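Local coordinates for LEOA (Escherichia coli, PDB 4AUR), which is a bacterial dynamin-like GTPase of enterotoxigenic strains that probably binds and hydrolyses GTP in a P-loop domain carried on a long helical stalk, at residues A[394-397]-A[398-402]; A[149-152]-A[153-157]; A[13-16]-A[17-21]. One frame throughout, in Å; residues are numbered along the deposited sequence.

Along the chain the order is contact 3, contact 2, contact 1. Contact 3 lies on helix 3-30 and contact 1 on helix 368-408; both helices pack against the long helix 275-343, at places whose contact centres are 49 Å apart. Contact 2 belongs to another part of the molecule, the loop between strand 140-146 and helix 156-165, next to the central sheet of the GTPase domain. Its centre is 41 Å from that of contact 3 and 76 Å from that of contact 1. These spacings describe an elongated dynamin-like protein, in which helix 275-343 is a packing partner common to contacts 1 and 3, whose nearest atoms are about 35 Å apart.

Contact 1. Residues A[394-397]-A[398-402]; sequences DDIT and RQLSS
Successive i to i+4 backbone bonds join 394-397 to 398-402 as one unbroken alpha-helix: Gln399 N reaches Asp395 O at 3.1 Å, and Leu400 N reaches Ile396 O at 3.0 Å with an N-H...O angle of 173°. At the next residue, the carbonyl of Thr397 is gripped mainly by a side chain. Ser401 OG donates to Thr397 O at 3.0 Å, nearly in line with the C=O bond, whereas the backbone bond from Ser401 N to the same oxygen is weak at 3.3 Å. The Ser401 torsion puts the hydroxyl there: with chi1 at -69° OG stands beside its own backbone N, facing back along the helix. On the buried side Ile396 and Leu400 run side by side and point the same way; the branch methyl Ile396 CG2 meets Leu400 CD1 at 3.9 Å. Asp395 and Gln399 cross on another side, their carboxylate and amide planes 53° apart, and OD1 of Asp395 stays 3.7 Å from NE2 of Gln399. The carboxylate of Asp395 instead pairs with Arg309 in a salt bridge, and Ser401 OG also bonds Arg441. Helix 368-408 packs here against two others: Ile396 and Gln399 touch Phe310 of helix 275-343, while Ile396 and Thr397 touch Ile444 of helix 430-447.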
# COMPACT_ATOMS: atom_id res chain seq x y z
N ASP A 394 -5.31 3.92 29.31
CA ASP A 394 -4.37 4.74 28.56
C ASP A 394 -3.72 4.02 27.37
O ASP A 394 -3.31 4.66 26.40
CB ASP A 394 -3.31 5.34 29.50
CG ASP A 394 -3.88 6.44 30.41
OD1 ASP A 394 -5.08 6.79 30.28
OD2 ASP A 394 -3.12 6.95 31.28
N ASP A 395 -3.61 2.70 27.42
CA ASP A 395 -3.02 2.02 26.28
C ASP A 395 -4.05 1.79 25.21
O ASP A 395 -3.81 2.03 24.05
CB ASP A 395 -2.41 0.68 26.64
CG ASP A 395 -1.55 0.16 25.53
OD1 ASP A 395 -0.79 0.97 24.96
OD2 ASP A 395 -1.64 -1.04 25.19
N ILE A 396 -5.21 1.33 25.60
CA ILE A 396 -6.29 1.21 24.67
C ILE A 396 -6.49 2.55 23.99
O ILE A 396 -6.54 2.63 22.78
CB ILE A 396 -7.58 0.77 25.36
CG1 ILE A 396 -7.44 -0.67 25.80
CG2 ILE A 396 -8.75 0.93 24.41
CD1 ILE A 396 -8.52 -1.14 26.73
N THR A 397 -6.55 3.60 24.79
CA THR A 397 -6.82 4.94 24.32
C THR A 397 -5.68 5.44 23.46
O THR A 397 -5.90 6.14 22.49
CB THR A 397 -7.14 5.85 25.53
OG1 THR A 397 -8.50 5.63 25.89
CG2 THR A 397 -6.92 7.32 25.25
N ARG A 398 -4.45 5.07 23.76
CA ARG A 398 -3.36 5.51 22.91
C ARG A 398 -3.42 4.89 21.50
O ARG A 398 -3.18 5.57 20.50
CB ARG A 398 -2.00 5.25 23.58
CG ARG A 398 -0.83 5.44 22.62
CD ARG A 398 0.51 5.70 23.28
NE ARG A 398 1.42 6.29 22.30
CZ ARG A 398 2.64 6.74 22.55
NH1 ARG A 398 3.15 6.66 23.78
NH2 ARG A 398 3.37 7.27 21.57
N GLN A 399 -3.70 3.59 21.43
CA GLN A 399 -3.71 2.84 20.19
C GLN A 399 -4.90 3.19 19.27
O GLN A 399 -4.75 3.28 18.06
CB GLN A 399 -3.75 1.35 20.50
CG GLN A 399 -2.51 0.84 21.18
CD GLN A 399 -1.24 1.39 20.59
OE1 GLN A 399 -1.03 1.34 19.39
NE2 GLN A 399 -0.39 1.92 21.44
N LEU A 400 -6.07 3.35 19.87
CA LEU A 400 -7.24 3.83 19.15
C LEU A 400 -6.95 5.16 18.49
O LEU A 400 -7.40 5.43 17.37
CB LEU A 400 -8.40 4.03 20.11
CG LEU A 400 -8.98 2.77 20.67
CD1 LEU A 400 -10.20 3.11 21.51
CD2 LEU A 400 -9.34 1.81 19.55
N SER A 401 -6.22 6.00 19.19
CA SER A 401 -5.93 7.31 18.69
C SER A 401 -4.93 7.26 17.56
O SER A 401 -4.91 8.15 16.74
CB SER A 401 -5.44 8.21 19.81
OG SER A 401 -6.53 8.46 20.68
N SER A 402 -4.08 6.24 17.52
CA SER A 402 -3.10 6.17 16.43
C SER A 402 -3.72 5.54 15.18
O SER A 402 -3.20 5.71 14.10
CB SER A 402 -1.85 5.40 16.86
OG SER A 402 -2.21 4.10 17.22

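Contact 2. Residues A[149-152]-A[153-157]; sequences NPLK and ESHSD
His155 folds back over Lys152 where the loop after strand 140-146 of the P-loop NTPase fold turns into helix 156-165. The turn is a type I beta-turn, judged from the helical torsions of Glu153 and Ser154 and from the bond His155 N to Lys152 O, 3.2 Å long, whose donor stands above the carbonyl plane. Followed outward, the His155 side chain starts at CB, which lies 3.5 Å from Lys152 O and 3.9 Å from Leu151 CD1. With chi1 at -77°, CG sits beside the backbone N and the ring swings toward Lys152. Atoms CD2 and NE2 each come within 4.1 Å of Lys152 CB, which sits over the ring centre, 8° off the normal, in a CH-pi contact. Outside the turn the ring also meets that of Phe113, and the Lys152 side chain touches Ala61, Ser63 and Asp64, which lie within a sequence consistent with the Walker A P-loop. Leu151 faces helix 188-209 through Leu202 and Leu206. A second link spans the loop: Asn149 ND2, with the acceptor in its amide plane, donates to the syn side of Glu153 OE2 at 3.0 Å.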
# COMPACT_ATOMS: atom_id res chain seq x y z
N ASN A 149 25.59 15.18 -51.00
CA ASN A 149 24.90 16.36 -50.47
C ASN A 149 23.57 15.93 -49.80
O ASN A 149 22.50 16.06 -50.40
CB ASN A 149 24.66 17.37 -51.61
CG ASN A 149 23.86 18.58 -51.17
OD1 ASN A 149 23.99 19.07 -50.03
ND2 ASN A 149 23.04 19.09 -52.07
N PRO A 150 23.66 15.37 -48.58
CA PRO A 150 22.51 14.77 -47.89
C PRO A 150 21.31 15.70 -47.70
O PRO A 150 21.43 16.75 -47.08
CB PRO A 150 23.09 14.36 -46.53
CG PRO A 150 24.37 15.11 -46.39
CD PRO A 150 24.89 15.20 -47.79
N LEU A 151 20.18 15.29 -48.27
CA LEU A 151 18.88 15.92 -48.10
C LEU A 151 18.73 17.00 -49.13
O LEU A 151 19.35 18.03 -49.03
CB LEU A 151 18.67 16.49 -46.68
CG LEU A 151 17.24 16.98 -46.39
CD1 LEU A 151 16.25 15.85 -46.54
CD2 LEU A 151 17.12 17.60 -45.02
N LYS A 152 17.87 16.76 -50.11
CA LYS A 152 17.64 17.71 -51.18
C LYS A 152 17.08 19.02 -50.67
O LYS A 152 16.38 19.07 -49.67
CB LYS A 152 16.74 17.12 -52.26
CG LYS A 152 17.47 16.04 -53.06
CD LYS A 152 16.61 15.47 -54.18
CE LYS A 152 17.42 14.58 -55.12
NZ LYS A 152 18.05 15.30 -56.26
N GLU A 153 17.41 20.10 -51.37
CA GLU A 153 17.15 21.45 -50.89
C GLU A 153 15.66 21.72 -50.70
O GLU A 153 15.28 22.51 -49.84
CB GLU A 153 17.75 22.49 -51.86
CG GLU A 153 19.26 22.68 -51.74
CD GLU A 153 20.10 21.56 -52.35
OE1 GLU A 153 19.56 20.71 -53.11
OE2 GLU A 153 21.32 21.53 -52.06
N SER A 154 14.84 21.03 -51.47
CA SER A 154 13.38 21.25 -51.51
C SER A 154 12.58 20.51 -50.43
O SER A 154 11.37 20.70 -50.31
CB SER A 154 12.87 20.82 -52.90
OG SER A 154 13.41 19.55 -53.27
N HIS A 155 13.24 19.68 -49.65
CA HIS A 155 12.56 18.73 -48.78
C HIS A 155 12.28 19.23 -47.38
O HIS A 155 11.72 18.51 -46.59
CB HIS A 155 13.38 17.45 -48.69
CG HIS A 155 13.26 16.58 -49.90
ND1 HIS A 155 13.57 15.24 -49.88
CD2 HIS A 155 12.81 16.85 -51.15
CE1 HIS A 155 13.34 14.72 -51.08
NE2 HIS A 155 12.88 15.68 -51.86
N SER A 156 12.65 20.46 -47.05
CA SER A 156 12.44 20.94 -45.69
C SER A 156 11.09 20.52 -45.14
O SER A 156 11.00 19.96 -44.06
CB SER A 156 12.53 22.45 -45.64
OG SER A 156 13.87 22.87 -45.74
N ASP A 157 10.03 20.79 -45.89
CA ASP A 157 8.68 20.68 -45.32
C ASP A 157 8.18 19.22 -45.20
O ASP A 157 7.25 18.94 -44.44
CB ASP A 157 7.67 21.60 -46.05
CG ASP A 157 7.57 21.29 -47.53
OD1 ASP A 157 8.36 20.46 -48.02
OD2 ASP A 157 6.71 21.88 -48.22

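Contact 3. Residues A[13-16]-A[17-21]; sequences AAIN and SLLQL
The Gln20 amide lies over the backbone of Asn16, one turn back on the N-terminal alpha-helix 3-30. A single face of it is involved: Asn16 O stands above that face, 3.8 Å from Gln20 CD, and Asn16 CB is on the same side, 4.1 Å from Gln20 NE2. The Gln20 chain runs extended beyond CG, which carries the amide back along the helix. The Asn16 amide is met at its edge instead, where Leu19 CD1 lies close to the amide plane, 4.2 Å from Asn16 OD1. These are van der Waals contacts, and the side chains of Asn16 and Leu19 meet at a slant.

Backbone bonds of the i to i+4 kind define the helix here, among them Ser17 N to Ala13 O at 2.9 Å with an N-H...O angle of 172°, and Gln20 N to Asn16 O at the same length. Ile15 and Leu19, one turn apart, touch only loosely, with Ile15 CG2 4.4 Å from Leu19 CD1. The helix sits against two others: Ile15 and Leu18 pack on Ile49 of helix 38-51, and Leu18 touches Met275 while Leu21 touches Val278 and Val282 of helix 275-343. This brings the N-terminal helix and the long helix of the helical part together.

Ser17 adds a bond from its side chain. Its chi1 of 80° puts OG between its own backbone N and carbonyl carbon, from where it turns back to the residue three places earlier. Ala14 O consequently takes two donors, both from the same face of its carbonyl plane: Leu18 N at 3.1 Å and Ser17 OG at 2.7 Å.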
# COMPACT_ATOMS: atom_id res chain seq x y z
N ALA A 13 3.68 -10.27 -29.00
CA ALA A 13 3.82 -9.66 -27.69
C ALA A 13 2.69 -8.70 -27.41
O ALA A 13 2.18 -8.65 -26.32
CB ALA A 13 5.16 -8.97 -27.54
N ALA A 14 2.30 -7.93 -28.41
CA ALA A 14 1.25 -6.92 -28.25
C ALA A 14 -0.10 -7.56 -28.02
O ALA A 14 -0.90 -7.06 -27.24
CB ALA A 14 1.17 -6.02 -29.48
N ILE A 15 -0.34 -8.66 -28.71
CA ILE A 15 -1.51 -9.45 -28.47
C ILE A 15 -1.49 -9.99 -27.04
O ILE A 15 -2.48 -9.87 -26.34
CB ILE A 15 -1.61 -10.56 -29.50
CG1 ILE A 15 -2.09 -9.98 -30.81
CG2 ILE A 15 -2.60 -11.62 -29.05
CD1 ILE A 15 -1.84 -10.91 -31.98
N ASN A 16 -0.37 -10.53 -26.58
CA ASN A 16 -0.32 -10.97 -25.20
C ASN A 16 -0.65 -9.84 -24.24
O ASN A 16 -1.54 -9.98 -23.40
CB ASN A 16 1.03 -11.53 -24.82
CG ASN A 16 1.22 -12.96 -25.29
OD1 ASN A 16 0.26 -13.73 -25.48
ND2 ASN A 16 2.49 -13.33 -25.48
N SER A 17 0.06 -8.72 -24.38
CA SER A 17 -0.14 -7.59 -23.51
C SER A 17 -1.63 -7.21 -23.44
O SER A 17 -2.11 -6.74 -22.40
CB SER A 17 0.68 -6.42 -23.98
OG SER A 17 0.02 -5.76 -25.06
N LEU A 18 -2.37 -7.43 -24.52
CA LEU A 18 -3.80 -7.16 -24.52
C LEU A 18 -4.61 -8.25 -23.83
O LEU A 18 -5.64 -7.98 -23.24
CB LEU A 18 -4.29 -6.97 -25.94
CG LEU A 18 -3.95 -5.64 -26.59
CD1 LEU A 18 -4.31 -5.69 -28.05
CD2 LEU A 18 -4.70 -4.54 -25.86
N LEU A 19 -4.16 -9.49 -23.93
CA LEU A 19 -4.79 -10.54 -23.14
C LEU A 19 -4.59 -10.29 -21.63
O LEU A 19 -5.49 -10.52 -20.84
CB LEU A 19 -4.31 -11.94 -23.55
CG LEU A 19 -4.74 -12.44 -24.93
CD1 LEU A 19 -3.93 -13.67 -25.34
CD2 LEU A 19 -6.20 -12.79 -25.01
N GLN A 20 -3.43 -9.80 -21.23
CA GLN A 20 -3.19 -9.48 -19.83
C GLN A 20 -4.05 -8.31 -19.42
O GLN A 20 -4.53 -8.24 -18.30
CB GLN A 20 -1.74 -9.09 -19.60
CG GLN A 20 -0.75 -10.24 -19.81
CD GLN A 20 0.61 -9.73 -20.24
OE1 GLN A 20 0.92 -8.55 -20.09
NE2 GLN A 20 1.42 -10.62 -20.79
N LEU A 21 -4.25 -7.38 -20.34
CA LEU A 21 -5.18 -6.29 -20.12
C LEU A 21 -6.55 -6.82 -19.83
O LEU A 21 -7.18 -6.44 -18.86
CB LEU A 21 -5.21 -5.36 -21.32
CG LEU A 21 -5.91 -4.03 -21.10
CD1 LEU A 21 -5.31 -3.36 -19.88
CD2 LEU A 21 -5.80 -3.14 -22.32